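Local coordinates for ABC transporter periplasmic substrate-binding protein (Desulfovibrio alaskensis, PDB 5MY5) that binds tungstate with high selectivity in the periplasm and probably delivers it to a membrane ABC transporter for uptake, at residues P26-A31 with D75-L80; Q101-D106 with N222-I227; V108-A113 with P208-L213; V137-G142 with W168-G173; Y197-A202 with K262-A267. The protein carries 2 engineered substitutions. All coordinates share one frame; numbering follows the deposited sequence.

All five contacts reach one branched mixed sheet that runs through both lobes expected of a periplasmic binding protein. Contacts 1 and 2 meet directly: Leu79 O lies 2.9 Å from Ile227 N, a probable hydrogen bond between neighbouring strands 78-81 and 221-228. Contacts 2 and 3 share the long strand 100-112, with centres about 25 Å apart. Contact 4 lies beside contact 3, their nearest atoms about 5 Å apart, while the centres of contacts 1 and 3 are about 38 Å apart. Contact 5 sets the 262-267 turn against helix 194-203 and touches contact 3, Tyr197 OH lying 2.7 Å from Leu210 O. The only ligand is a sodium ion, near Trp168 of contact 4.

Contact 1 of 5, residues P26-A31 with D75-L80; sequences PVLMMA and DVDILL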
# COMPACT_ATOMS: atom_id res chain seq x y z
N PRO A 26 18.69 -20.97 -10.26
CA PRO A 26 18.90 -19.55 -9.92
C PRO A 26 17.92 -19.05 -8.88
O PRO A 26 16.75 -19.36 -8.92
CB PRO A 26 18.65 -18.83 -11.21
CG PRO A 26 18.41 -19.85 -12.26
CD PRO A 26 18.25 -21.17 -11.66
N VAL A 27 18.41 -18.23 -7.94
CA VAL A 27 17.63 -17.69 -6.88
C VAL A 27 17.78 -16.18 -6.87
O VAL A 27 18.88 -15.62 -6.87
CB VAL A 27 18.11 -18.20 -5.54
CG1 VAL A 27 17.21 -17.70 -4.43
CG2 VAL A 27 18.06 -19.76 -5.52
N LEU A 28 16.63 -15.52 -6.86
CA LEU A 28 16.55 -14.07 -6.80
C LEU A 28 16.06 -13.72 -5.41
O LEU A 28 14.99 -14.18 -4.99
CB LEU A 28 15.56 -13.59 -7.89
CG LEU A 28 15.21 -12.05 -7.89
CD1 LEU A 28 16.40 -11.12 -8.08
CD2 LEU A 28 14.16 -11.79 -8.93
N MET A 29 16.77 -12.80 -4.77
CA MET A 29 16.43 -12.39 -3.41
C MET A 29 15.85 -10.99 -3.40
O MET A 29 16.44 -10.08 -3.90
CB MET A 29 17.68 -12.31 -2.51
CG MET A 29 18.50 -13.58 -2.35
SD MET A 29 17.54 -15.06 -1.93
CE MET A 29 17.21 -14.70 -0.24
N MET A 30 14.72 -10.87 -2.75
CA MET A 30 13.91 -9.63 -2.77
C MET A 30 13.67 -9.17 -1.34
O MET A 30 13.44 -9.94 -0.49
CB MET A 30 12.58 -9.87 -3.44
CG MET A 30 11.51 -8.83 -3.21
SD MET A 30 9.92 -9.21 -4.00
CE MET A 30 10.36 -8.96 -5.66
N ALA A 31 13.65 -7.86 -1.21
CA ALA A 31 13.09 -7.25 -0.05
C ALA A 31 11.85 -6.55 -0.42
O ALA A 31 11.80 -5.78 -1.40
CB ALA A 31 14.07 -6.26 0.55
N ASP A 75 22.06 -6.94 0.81
CA ASP A 75 21.48 -8.18 1.30
C ASP A 75 20.64 -8.90 0.20
O ASP A 75 20.27 -10.10 0.30
CB ASP A 75 20.59 -7.98 2.54
CG ASP A 75 21.31 -7.56 3.77
OD1 ASP A 75 22.38 -8.13 3.99
OD2 ASP A 75 20.74 -6.78 4.60
N VAL A 76 20.09 -8.10 -0.72
CA VAL A 76 19.11 -8.51 -1.71
C VAL A 76 19.43 -7.94 -3.09
O VAL A 76 20.21 -6.99 -3.26
CB VAL A 76 17.65 -8.09 -1.29
CG1 VAL A 76 17.21 -8.74 -0.01
CG2 VAL A 76 17.50 -6.56 -1.25
N ASP A 77 18.86 -8.56 -4.11
CA ASP A 77 19.02 -8.18 -5.46
C ASP A 77 18.02 -7.13 -6.01
O ASP A 77 18.25 -6.47 -7.02
CB ASP A 77 18.88 -9.43 -6.34
CG ASP A 77 19.82 -10.56 -5.89
OD1 ASP A 77 21.07 -10.31 -5.84
OD2 ASP A 77 19.36 -11.68 -5.57
N ILE A 78 16.86 -7.06 -5.36
CA ILE A 78 15.73 -6.22 -5.87
C ILE A 78 14.83 -5.85 -4.71
O ILE A 78 14.68 -6.58 -3.76
CB ILE A 78 14.97 -7.01 -6.97
CG1 ILE A 78 14.06 -6.09 -7.71
CG2 ILE A 78 14.30 -8.22 -6.39
CD1 ILE A 78 13.46 -6.75 -8.94
N LEU A 79 14.23 -4.68 -4.87
CA LEU A 79 13.23 -4.20 -3.96
C LEU A 79 11.87 -4.23 -4.70
O LEU A 79 11.78 -3.86 -5.85
CB LEU A 79 13.49 -2.72 -3.57
CG LEU A 79 14.78 -2.41 -2.89
CD1 LEU A 79 14.79 -0.96 -2.38
CD2 LEU A 79 15.20 -3.37 -1.83
N LEU A 80 10.85 -4.50 -3.91
CA LEU A 80 9.43 -4.26 -4.41
C LEU A 80 8.80 -3.49 -3.28
O LEU A 80 8.44 -4.02 -2.25
CB LEU A 80 8.70 -5.60 -4.68
CG LEU A 80 7.27 -5.43 -5.17
CD1 LEU A 80 7.17 -4.70 -6.50
CD2 LEU A 80 6.65 -6.88 -5.23
O HOH W 1 20.38 -14.13 -5.21
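Parallel strands 27-31 and 78-80 pair here in the alpha/beta sheet of a periplasmic binding protein, and the loop residue Asp77 continues the pairing with its side chain. Ala31 is held through both its backbone N-H and its carbonyl: its N donates to Ile78 O at 3.0 Å, and its O accepts from Leu80 N at 3.0 Å. Before the strand proper, Asp77 N bonds to Met29 O at 2.9 Å and Asp77 OD2 takes the N-H of Met29, also at 2.9 Å, through the anti lone pair and with a fairly straight N-H...O angle of 162°. With CG beside its own N (chi1 -53°), the carboxylate reaches Met29 N while Asp77 N holds Met29 O. A water donates to both Val27 O and Asp77 OD2, while OD1 accepts from Lys238 N. On the face carrying Met30 and Ile78, Met30 CB rests 3.8 Å from Ile78 CG2, and the bent thioether brings SD to 3.9 Å from Leu80 CB. Ala31 CB, on the reverse face, touches both Val76 CG2 and Leu79 CD2. Leu28 CD1 covers Asp77 CB at 3.5 Å, and Phe245 of helix 239-250 packs on Leu28, Met30 and Ile78. Backbone N-H groups and a water would help to stabilise the charge of the buried Asp77 carboxylate, which is probably ionised.

Contact 2 of 5, residues Q101-D106 with N222-I227; sequences QLMYND and NQYSAI
Tyr224 and Met103 form the close-packed part of this antiparallel pairing between strands 101-106 and 222-227. Met103 CE lies over one face of the Tyr224 ring, 4.2 Å from its centroid, a CH-pi contact; SD is oblique, completing a Met-aromatic pair. Met103 CG sits between its backbone N and carbonyl carbon (chi1 62°), turning the chain to the ring. Tyr224 N bonds to Met103 O (2.8 Å), tying the two residues together. Tyr224 O is gripped twice, by Leu102 N and by Gln223 NE2, which arrive from opposite faces of its plane; Gln223 OE1 accepts from Asn272 ND2. On the other sheet face, Gln101 NE2 donates to Ser225 OG at 2.8 Å, in its amide plane. Toward Asn105 and Asn222 the side chains are partly exposed and some bonds weak (Asn105 N to Asn222 O, Asn105 ND2 to a water). Asn222 ND2 still donates to Asn105 OD1 at 2.8 Å, on an in-plane lone pair. Strand 100-112 runs on to contact 3, consistent with the strands linking the lobes of binding proteins. Thr36 and the water hold the Tyr224 hydroxyl, Asn105 OD1 lies at the ring's edge, and Met103 CE, Phe269 and His82 meet the ring itself.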
# COMPACT_ATOMS: atom_id res chain seq x y z
N GLN A 101 7.55 1.33 -12.34
CA GLN A 101 6.21 1.23 -11.78
C GLN A 101 5.49 0.05 -12.37
O GLN A 101 5.62 -0.23 -13.59
CB GLN A 101 5.43 2.53 -12.04
CG GLN A 101 5.80 3.62 -11.03
CD GLN A 101 7.13 4.30 -11.32
OE1 GLN A 101 7.30 4.94 -12.38
NE2 GLN A 101 8.06 4.23 -10.38
N LEU A 102 4.74 -0.64 -11.56
CA LEU A 102 4.13 -1.98 -11.90
C LEU A 102 2.62 -2.06 -11.68
O LEU A 102 1.84 -2.47 -12.58
CB LEU A 102 4.88 -3.14 -11.30
CG LEU A 102 6.30 -3.33 -11.74
CD1 LEU A 102 7.01 -4.37 -10.86
CD2 LEU A 102 6.32 -3.80 -13.23
N MET A 103 2.11 -1.62 -10.53
CA MET A 103 0.74 -1.64 -10.16
C MET A 103 0.50 -0.77 -8.94
O MET A 103 1.45 -0.37 -8.31
CB MET A 103 0.24 -3.02 -9.80
CG MET A 103 0.85 -3.71 -8.66
SD MET A 103 2.53 -4.33 -8.74
CE MET A 103 2.57 -5.19 -7.21
N TYR A 104 -0.75 -0.49 -8.66
CA TYR A 104 -1.07 0.13 -7.36
C TYR A 104 -2.20 -0.58 -6.66
O TYR A 104 -3.11 -1.06 -7.35
CB TYR A 104 -1.40 1.61 -7.51
CG TYR A 104 -2.56 1.97 -8.49
CD1 TYR A 104 -3.84 2.14 -8.02
CD2 TYR A 104 -2.34 2.24 -9.84
CE1 TYR A 104 -4.90 2.50 -8.83
CE2 TYR A 104 -3.39 2.69 -10.65
CZ TYR A 104 -4.67 2.77 -10.12
OH TYR A 104 -5.76 3.11 -10.86
N ASN A 105 -2.20 -0.63 -5.35
CA ASN A 105 -3.41 -0.85 -4.56
C ASN A 105 -3.84 0.54 -4.02
O ASN A 105 -3.38 1.56 -4.53
CB ASN A 105 -3.30 -1.97 -3.53
CG ASN A 105 -2.13 -1.80 -2.56
OD1 ASN A 105 -1.42 -0.81 -2.62
ND2 ASN A 105 -1.88 -2.80 -1.69
N ASP A 106 -4.88 0.55 -3.26
CA ASP A 106 -5.39 1.84 -2.86
C ASP A 106 -5.92 1.86 -1.46
O ASP A 106 -6.13 0.88 -0.82
CB ASP A 106 -6.43 2.38 -3.86
CG ASP A 106 -7.72 1.59 -3.87
OD1 ASP A 106 -7.81 0.42 -3.41
OD2 ASP A 106 -8.73 2.12 -4.44
N ASN A 222 -1.68 3.69 -4.01
CA ASN A 222 -0.47 3.20 -3.37
C ASN A 222 0.38 2.57 -4.46
O ASN A 222 0.28 1.33 -4.67
CB ASN A 222 -0.83 2.26 -2.25
CG ASN A 222 0.38 1.84 -1.37
OD1 ASN A 222 1.21 2.68 -1.04
ND2 ASN A 222 0.46 0.54 -1.00
N GLN A 223 1.21 3.36 -5.10
CA GLN A 223 1.98 2.97 -6.28
C GLN A 223 3.14 2.01 -5.83
O GLN A 223 3.99 2.37 -5.02
CB GLN A 223 2.59 4.12 -7.00
CG GLN A 223 3.32 3.72 -8.26
CD GLN A 223 2.40 3.13 -9.30
OE1 GLN A 223 1.39 3.75 -9.70
NE2 GLN A 223 2.74 1.95 -9.80
N TYR A 224 3.18 0.80 -6.45
CA TYR A 224 4.31 -0.09 -6.35
C TYR A 224 5.33 0.07 -7.46
O TYR A 224 4.90 0.21 -8.67
CB TYR A 224 3.86 -1.54 -6.44
CG TYR A 224 3.41 -2.06 -5.17
CD1 TYR A 224 2.16 -1.73 -4.66
CD2 TYR A 224 4.23 -2.87 -4.42
CE1 TYR A 224 1.73 -2.22 -3.43
CE2 TYR A 224 3.84 -3.36 -3.20
CZ TYR A 224 2.57 -3.05 -2.69
OH TYR A 224 2.20 -3.55 -1.48
N SER A 225 6.61 -0.02 -7.10
CA SER A 225 7.69 -0.10 -8.07
C SER A 225 8.67 -1.20 -7.71
O SER A 225 8.88 -1.48 -6.52
CB SER A 225 8.41 1.21 -8.14
OG SER A 225 7.48 2.23 -8.49
N ALA A 226 9.31 -1.74 -8.75
CA ALA A 226 10.46 -2.60 -8.54
C ALA A 226 11.71 -1.82 -8.77
O ALA A 226 11.75 -0.92 -9.67
CB ALA A 226 10.43 -3.82 -9.47
N ILE A 227 12.74 -2.11 -7.98
CA ILE A 227 14.05 -1.41 -8.13
C ILE A 227 15.14 -2.43 -7.97
O ILE A 227 15.43 -2.92 -6.87
CB ILE A 227 14.21 -0.36 -6.99
CG1 ILE A 227 13.05 0.62 -6.97
CG2 ILE A 227 15.50 0.39 -7.23
CD1 ILE A 227 12.95 1.48 -5.69
O HOH W 2 0.69 -2.28 0.42

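Contact 3 of 5, residues V108-A113 with P208-L213; sequences VIIGPA and PPLKIL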
# COMPACT_ATOMS: atom_id res chain seq x y z
N VAL A 108 -8.97 3.78 1.08
CA VAL A 108 -10.40 4.25 1.07
C VAL A 108 -10.74 4.90 2.39
O VAL A 108 -10.14 4.60 3.45
CB VAL A 108 -11.36 3.11 0.71
CG1 VAL A 108 -11.07 2.53 -0.73
CG2 VAL A 108 -11.32 2.07 1.68
N ILE A 109 -11.73 5.81 2.37
CA ILE A 109 -12.31 6.29 3.64
C ILE A 109 -13.63 5.59 3.86
O ILE A 109 -14.46 5.55 2.92
CB ILE A 109 -12.44 7.82 3.61
CG1 ILE A 109 -11.01 8.43 3.40
CG2 ILE A 109 -13.13 8.27 4.87
CD1 ILE A 109 -11.10 9.85 3.08
N ILE A 110 -13.83 5.08 5.04
CA ILE A 110 -15.03 4.30 5.43
C ILE A 110 -15.70 5.02 6.55
O ILE A 110 -15.10 5.87 7.25
CB ILE A 110 -14.74 2.86 5.74
CG1 ILE A 110 -14.00 2.71 7.07
CG2 ILE A 110 -13.97 2.26 4.60
CD1 ILE A 110 -13.65 1.33 7.50
N GLY A 111 -17.00 4.75 6.72
CA GLY A 111 -17.77 5.35 7.80
C GLY A 111 -19.11 4.66 7.92
O GLY A 111 -19.42 3.76 7.08
N PRO A 112 -19.95 5.09 8.90
CA PRO A 112 -21.24 4.51 8.99
C PRO A 112 -22.04 4.60 7.71
O PRO A 112 -21.99 5.59 6.97
CB PRO A 112 -21.89 5.25 10.18
CG PRO A 112 -20.76 5.81 10.94
CD PRO A 112 -19.74 6.13 9.91
N ALA A 113 -22.82 3.54 7.45
CA ALA A 113 -23.70 3.55 6.27
C ALA A 113 -24.59 4.80 6.21
O ALA A 113 -24.81 5.34 5.15
CB ALA A 113 -24.58 2.27 6.22
N PRO A 208 -20.78 -5.31 7.23
CA PRO A 208 -20.31 -4.49 8.35
C PRO A 208 -21.07 -3.15 8.46
O PRO A 208 -21.60 -2.64 7.48
CB PRO A 208 -18.85 -4.22 7.95
CG PRO A 208 -18.96 -4.12 6.47
CD PRO A 208 -19.90 -5.24 6.07
N PRO A 209 -20.97 -2.49 9.65
CA PRO A 209 -21.59 -1.20 9.80
C PRO A 209 -20.94 -0.05 9.14
O PRO A 209 -21.57 0.95 8.92
CB PRO A 209 -21.59 -0.99 11.32
CG PRO A 209 -20.44 -1.84 11.83
CD PRO A 209 -20.46 -3.03 10.90
N LEU A 210 -19.65 -0.19 8.79
CA LEU A 210 -18.88 0.82 8.10
C LEU A 210 -18.76 0.38 6.66
O LEU A 210 -18.46 -0.76 6.39
CB LEU A 210 -17.48 0.93 8.70
CG LEU A 210 -17.38 1.27 10.17
CD1 LEU A 210 -15.94 1.17 10.59
CD2 LEU A 210 -18.05 2.64 10.49
N LYS A 211 -19.05 1.31 5.80
CA LYS A 211 -19.08 1.12 4.32
C LYS A 211 -18.01 1.99 3.69
O LYS A 211 -17.59 3.03 4.27
CB LYS A 211 -20.50 1.50 3.82
CG LYS A 211 -21.61 0.82 4.58
CD LYS A 211 -21.60 -0.69 4.41
CE LYS A 211 -22.84 -1.33 5.07
NZ LYS A 211 -22.81 -2.83 5.13
N ILE A 212 -17.56 1.67 2.48
CA ILE A 212 -16.69 2.51 1.75
C ILE A 212 -17.45 3.73 1.27
O ILE A 212 -18.49 3.56 0.58
CB ILE A 212 -15.98 1.84 0.53
CG1 ILE A 212 -15.09 0.67 1.03
CG2 ILE A 212 -15.27 2.87 -0.31
CD1 ILE A 212 -14.58 -0.15 -0.15
N LEU A 213 -17.02 4.89 1.67
CA LEU A 213 -17.67 6.16 1.33
C LEU A 213 -16.89 7.06 0.45
O LEU A 213 -17.46 7.85 -0.27
CB LEU A 213 -18.12 6.83 2.63
CG LEU A 213 -19.09 6.17 3.55
CD1 LEU A 213 -19.32 6.83 4.90
CD2 LEU A 213 -20.44 6.03 2.78
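Leu210 spreads its two methyls over the opposing strand: CD2 rests 3.4 Å from Gly111 C and lies beside the Pro112 ring, while CD1 meets Ile110 CD1 at 3.8 Å, the side chains crossing at about a right angle. Ile110 reaches it because its CG1 takes the position between backbone N and carbonyl carbon (chi1 72°), leaving CG2 to pack against Ile212 CG1. Gly111 and Lys211 form the hydrogen-bonded antiparallel pair, with Lys211 N to Gly111 O at 2.8 Å and Gly111 N to Lys211 O at 3.1 Å. Leu213 CD1 lies 3.6 Å from Gly111 CA, on the side where a CB would project. Strand 210-214 thus pairs with the far part of strand 100-112, and helix 176-186 packs on Leu210. Lys211 bends at chi2, laying CG 3.7 Å from Ala113 CB. Its ammonium is held by oxygens of the loop leading into its strand (Pro208 O, Asn207 OD1), and the methylene chain, not the charge, meets Ala113 just after strand 108-112.

Contact 4 of 5, residues V137-G142 with W168-G173; sequences VFVSRG and WYVQTG
Phe138 and Tyr169 stand side by side from adjacent parallel strands, 138-140 and 169-171, with ring planes only 6° apart. They meet rim to rim, Phe138 CD1 lying 3.7 Å from Tyr169 CE1, and neither ring covers the other's face. Both project alike because each CG is anti to its backbone N (chi1 -176° and -171°). Phe138 CB touches the edge of the Trp168 indole at CZ3, 3.9 Å away and in its plane. Farther along, Ser140 CB lies 3.6 Å from Tyr169 CZ, while Ser140 OG and Tyr169 OH share the carboxylate of Glu151, one oxygen each. Ser140 OG also accepts from Gly142 N, an ST turn that bends the chain as it leaves the strand. On the reverse face, Val139 CG1 presses against Thr172 CG2 at 3.4 Å, tighter than ordinary carbon contact. Behind these side chains runs the parallel backbone ladder: Val170 N donates to Phe138 O, Ser140 N to Val170 O and Thr172 N to Ser140 O, all at 2.7 to 2.9 Å. The pair belongs to a beta-alpha-beta unit whose helix 146-155 supplies Glu151 and Trp155, the latter edge-to-face with Phe138. Helix 124-133 packs on Phe138 and Trp168, helix 176-186 meets Val139, and strand 189-193 continues the sheet beyond strand 138-140.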
# COMPACT_ATOMS: atom_id res chain seq x y z
N VAL A 137 -16.41 12.35 14.06
CA VAL A 137 -15.35 11.49 14.58
C VAL A 137 -14.55 10.94 13.44
O VAL A 137 -15.11 10.43 12.47
CB VAL A 137 -15.85 10.33 15.42
CG1 VAL A 137 -14.70 9.37 15.78
CG2 VAL A 137 -16.47 10.85 16.73
N PHE A 138 -13.25 11.07 13.54
CA PHE A 138 -12.30 10.57 12.51
C PHE A 138 -11.19 9.83 13.29
O PHE A 138 -10.56 10.41 14.20
CB PHE A 138 -11.67 11.64 11.67
CG PHE A 138 -10.80 11.08 10.57
CD1 PHE A 138 -9.48 10.71 10.86
CD2 PHE A 138 -11.29 10.79 9.28
CE1 PHE A 138 -8.66 10.13 9.91
CE2 PHE A 138 -10.48 10.20 8.33
CZ PHE A 138 -9.21 9.87 8.62
N VAL A 139 -10.91 8.60 12.91
CA VAL A 139 -9.99 7.76 13.63
C VAL A 139 -8.71 7.52 12.83
O VAL A 139 -8.71 6.98 11.74
CB VAL A 139 -10.63 6.41 14.00
CG1 VAL A 139 -9.75 5.69 14.91
CG2 VAL A 139 -12.01 6.56 14.62
N SER A 140 -7.60 8.01 13.39
CA SER A 140 -6.24 7.84 12.89
C SER A 140 -5.56 6.61 13.55
O SER A 140 -5.73 6.43 14.79
CB SER A 140 -5.38 9.12 13.25
OG SER A 140 -4.06 9.05 12.87
N ARG A 141 -4.71 5.95 12.79
CA ARG A 141 -3.80 4.92 13.33
C ARG A 141 -2.90 5.50 14.47
O ARG A 141 -2.64 4.79 15.44
CB ARG A 141 -2.93 4.36 12.25
CG ARG A 141 -3.64 3.55 11.16
CD ARG A 141 -3.97 2.17 11.65
NE ARG A 141 -2.72 1.43 11.88
CZ ARG A 141 -2.01 0.79 11.00
NH1 ARG A 141 -2.39 0.60 9.74
NH2 ARG A 141 -0.86 0.22 11.39
N GLY A 142 -2.44 6.77 14.34
CA GLY A 142 -1.51 7.38 15.34
C GLY A 142 -0.29 6.54 15.71
O GLY A 142 0.14 6.63 16.82
N TRP A 168 -12.50 15.60 18.14
CA TRP A 168 -13.18 14.63 17.26
C TRP A 168 -12.16 13.71 16.57
O TRP A 168 -12.58 12.69 16.01
CB TRP A 168 -14.13 15.29 16.24
CG TRP A 168 -13.53 16.34 15.45
CD1 TRP A 168 -13.59 17.70 15.72
CD2 TRP A 168 -12.71 16.23 14.27
NE1 TRP A 168 -12.86 18.39 14.86
CE2 TRP A 168 -12.31 17.54 13.92
CE3 TRP A 168 -12.20 15.14 13.47
CZ2 TRP A 168 -11.52 17.81 12.89
CZ3 TRP A 168 -11.43 15.44 12.36
CH2 TRP A 168 -11.09 16.76 12.04
N TYR A 169 -10.91 14.06 16.56
CA TYR A 169 -9.85 13.36 15.94
C TYR A 169 -9.16 12.38 16.86
O TYR A 169 -8.58 12.84 17.89
CB TYR A 169 -8.80 14.33 15.42
CG TYR A 169 -7.68 13.76 14.53
CD1 TYR A 169 -7.93 13.35 13.20
CD2 TYR A 169 -6.41 13.61 14.98
CE1 TYR A 169 -6.90 12.89 12.41
CE2 TYR A 169 -5.40 13.14 14.22
CZ TYR A 169 -5.63 12.74 12.88
OH TYR A 169 -4.61 12.34 12.10
N VAL A 170 -9.39 11.10 16.65
CA VAL A 170 -8.98 10.00 17.58
C VAL A 170 -7.73 9.37 17.01
O VAL A 170 -7.63 9.05 15.83
CB VAL A 170 -10.14 8.98 17.66
CG1 VAL A 170 -9.68 7.78 18.49
CG2 VAL A 170 -11.42 9.56 18.18
N GLN A 171 -6.71 9.18 17.83
CA GLN A 171 -5.45 8.52 17.46
C GLN A 171 -5.34 7.22 18.30
O GLN A 171 -5.24 7.26 19.52
CB GLN A 171 -4.26 9.41 17.73
CG GLN A 171 -4.29 10.67 16.87
CD GLN A 171 -3.13 11.61 17.07
OE1 GLN A 171 -3.07 12.18 18.12
NE2 GLN A 171 -2.23 11.74 16.12
N THR A 172 -5.51 6.06 17.68
CA THR A 172 -5.57 4.82 18.44
C THR A 172 -4.22 4.36 18.98
O THR A 172 -4.19 3.65 19.98
CB THR A 172 -6.19 3.70 17.57
OG1 THR A 172 -5.36 3.44 16.49
CG2 THR A 172 -7.61 4.13 17.12
N GLY A 173 -3.19 4.59 18.22
CA GLY A 173 -1.91 3.99 18.43
C GLY A 173 -1.92 2.50 18.14
O GLY A 173 -0.99 1.80 18.54

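Contact 5 of 5, residues Y197-A202 with K262-A267; sequences YIKYEA and KLMGKA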
# COMPACT_ATOMS: atom_id res chain seq x y z
N TYR A 197 -9.94 -3.53 4.67
CA TYR A 197 -11.38 -3.39 4.57
C TYR A 197 -12.09 -4.69 4.06
O TYR A 197 -13.06 -5.14 4.69
CB TYR A 197 -11.85 -2.21 3.76
CG TYR A 197 -13.33 -2.09 3.87
CD1 TYR A 197 -13.89 -1.66 5.05
CD2 TYR A 197 -14.19 -2.43 2.78
CE1 TYR A 197 -15.29 -1.58 5.17
CE2 TYR A 197 -15.55 -2.42 2.92
CZ TYR A 197 -16.08 -2.00 4.08
OH TYR A 197 -17.42 -1.87 4.17
N ILE A 198 -11.59 -5.19 2.95
CA ILE A 198 -12.13 -6.45 2.40
C ILE A 198 -12.16 -7.55 3.49
O ILE A 198 -13.19 -8.29 3.67
CB ILE A 198 -11.36 -6.84 1.13
CG1 ILE A 198 -11.66 -5.92 -0.03
CG2 ILE A 198 -11.64 -8.34 0.82
CD1 ILE A 198 -10.65 -6.03 -1.12
N LYS A 199 -11.08 -7.75 4.25
CA LYS A 199 -11.05 -8.79 5.28
C LYS A 199 -12.04 -8.48 6.39
O LYS A 199 -12.75 -9.38 6.89
CB LYS A 199 -9.60 -8.98 5.84
CG LYS A 199 -8.66 -9.56 4.76
CD LYS A 199 -7.20 -9.69 5.19
CE LYS A 199 -6.40 -10.42 4.08
NZ LYS A 199 -4.88 -10.24 4.12
N TYR A 200 -12.09 -7.22 6.81
CA TYR A 200 -13.03 -6.82 7.85
C TYR A 200 -14.56 -7.01 7.39
O TYR A 200 -15.39 -7.52 8.14
CB TYR A 200 -12.79 -5.30 8.15
CG TYR A 200 -13.91 -4.58 8.86
CD1 TYR A 200 -14.14 -4.85 10.19
CD2 TYR A 200 -14.73 -3.62 8.21
CE1 TYR A 200 -15.20 -4.28 10.88
CE2 TYR A 200 -15.72 -2.98 8.91
CZ TYR A 200 -15.93 -3.30 10.22
OH TYR A 200 -17.01 -2.58 10.75
N GLU A 201 -14.87 -6.61 6.18
CA GLU A 201 -16.21 -6.72 5.60
C GLU A 201 -16.61 -8.25 5.59
O GLU A 201 -17.73 -8.59 5.98
CB GLU A 201 -16.11 -6.22 4.17
CG GLU A 201 -17.41 -6.33 3.38
CD GLU A 201 -17.26 -5.95 1.93
OE1 GLU A 201 -16.29 -6.29 1.24
OE2 GLU A 201 -18.11 -5.22 1.43
N ALA A 202 -15.68 -9.11 5.23
CA ALA A 202 -15.93 -10.59 5.27
C ALA A 202 -16.11 -11.17 6.66
O ALA A 202 -16.96 -12.00 6.87
CB ALA A 202 -14.82 -11.32 4.48
N LYS A 262 -7.38 -11.59 -6.88
CA LYS A 262 -8.50 -11.34 -5.93
C LYS A 262 -8.15 -11.64 -4.54
O LYS A 262 -7.50 -12.64 -4.24
CB LYS A 262 -9.70 -12.29 -6.21
CG LYS A 262 -10.14 -12.34 -7.65
CD LYS A 262 -10.96 -11.15 -7.97
CE LYS A 262 -11.29 -11.16 -9.48
NZ LYS A 262 -11.77 -9.87 -9.81
N LEU A 263 -8.62 -10.80 -3.63
CA LEU A 263 -8.62 -11.08 -2.23
C LEU A 263 -10.04 -11.30 -1.77
O LEU A 263 -10.87 -10.43 -2.01
CB LEU A 263 -8.00 -9.83 -1.49
CG LEU A 263 -7.96 -10.00 0.02
CD1 LEU A 263 -7.02 -11.11 0.45
CD2 LEU A 263 -7.62 -8.69 0.80
N MET A 264 -10.33 -12.50 -1.27
CA MET A 264 -11.69 -12.91 -0.92
C MET A 264 -12.66 -12.52 -2.03
O MET A 264 -13.72 -11.95 -1.83
CB MET A 264 -12.12 -12.34 0.41
CG MET A 264 -11.22 -12.87 1.47
SD MET A 264 -11.52 -12.17 3.08
CE MET A 264 -10.15 -12.96 3.88
N GLY A 265 -12.27 -12.80 -3.27
CA GLY A 265 -13.12 -12.55 -4.40
C GLY A 265 -13.23 -11.17 -5.00
O GLY A 265 -13.94 -10.90 -5.97
N LYS A 266 -12.44 -10.24 -4.42
CA LYS A 266 -12.52 -8.84 -4.79
C LYS A 266 -11.19 -8.32 -5.33
O LYS A 266 -10.11 -8.72 -4.89
CB LYS A 266 -12.92 -8.08 -3.53
CG LYS A 266 -14.40 -8.34 -3.20
CD LYS A 266 -15.10 -7.35 -2.35
CE LYS A 266 -16.54 -7.74 -2.11
NZ LYS A 266 -17.24 -6.63 -1.42
N ALA A 267 -11.25 -7.37 -6.22
CA ALA A 267 -10.07 -6.78 -6.88
C ALA A 267 -9.24 -5.97 -5.85
O ALA A 267 -9.83 -5.38 -4.90
CB ALA A 267 -10.48 -5.82 -7.99
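Lys266 NZ reaches across to the Glu201 carboxylate in a salt bridge, 2.8 Å from OE1 on its syn side but 34° out of the carboxylate plane; a weaker bond runs to OE2. The two extended side chains cross at about a right angle where their charged ends meet, at the surface, and the Lys266 stem starts beside Ile198. Ile198 is the apolar centre: CD1 packs 3.9 Å from Lys266 CB, and CG2, anti to the backbone N, lies 4.0 Å from both Leu263 CD2 and Met264 CB. Outside this, Lys199 lays its aliphatic chain over the turn, with CE 3.7 Å from Leu263 CD1 and CG near Met264 CE. Met264 SD meets Ala202 CB at 3.7 Å. These partners come from a type I' beta turn, Leu263 to Lys266, closed by paired backbone bonds between Leu263 and Lys266. The hairpin thus touches one side of helix 194-203; other parts of the helix surface are covered too, Tyr200 packing on helix 176-186 and Tyr197 on strand 210-214.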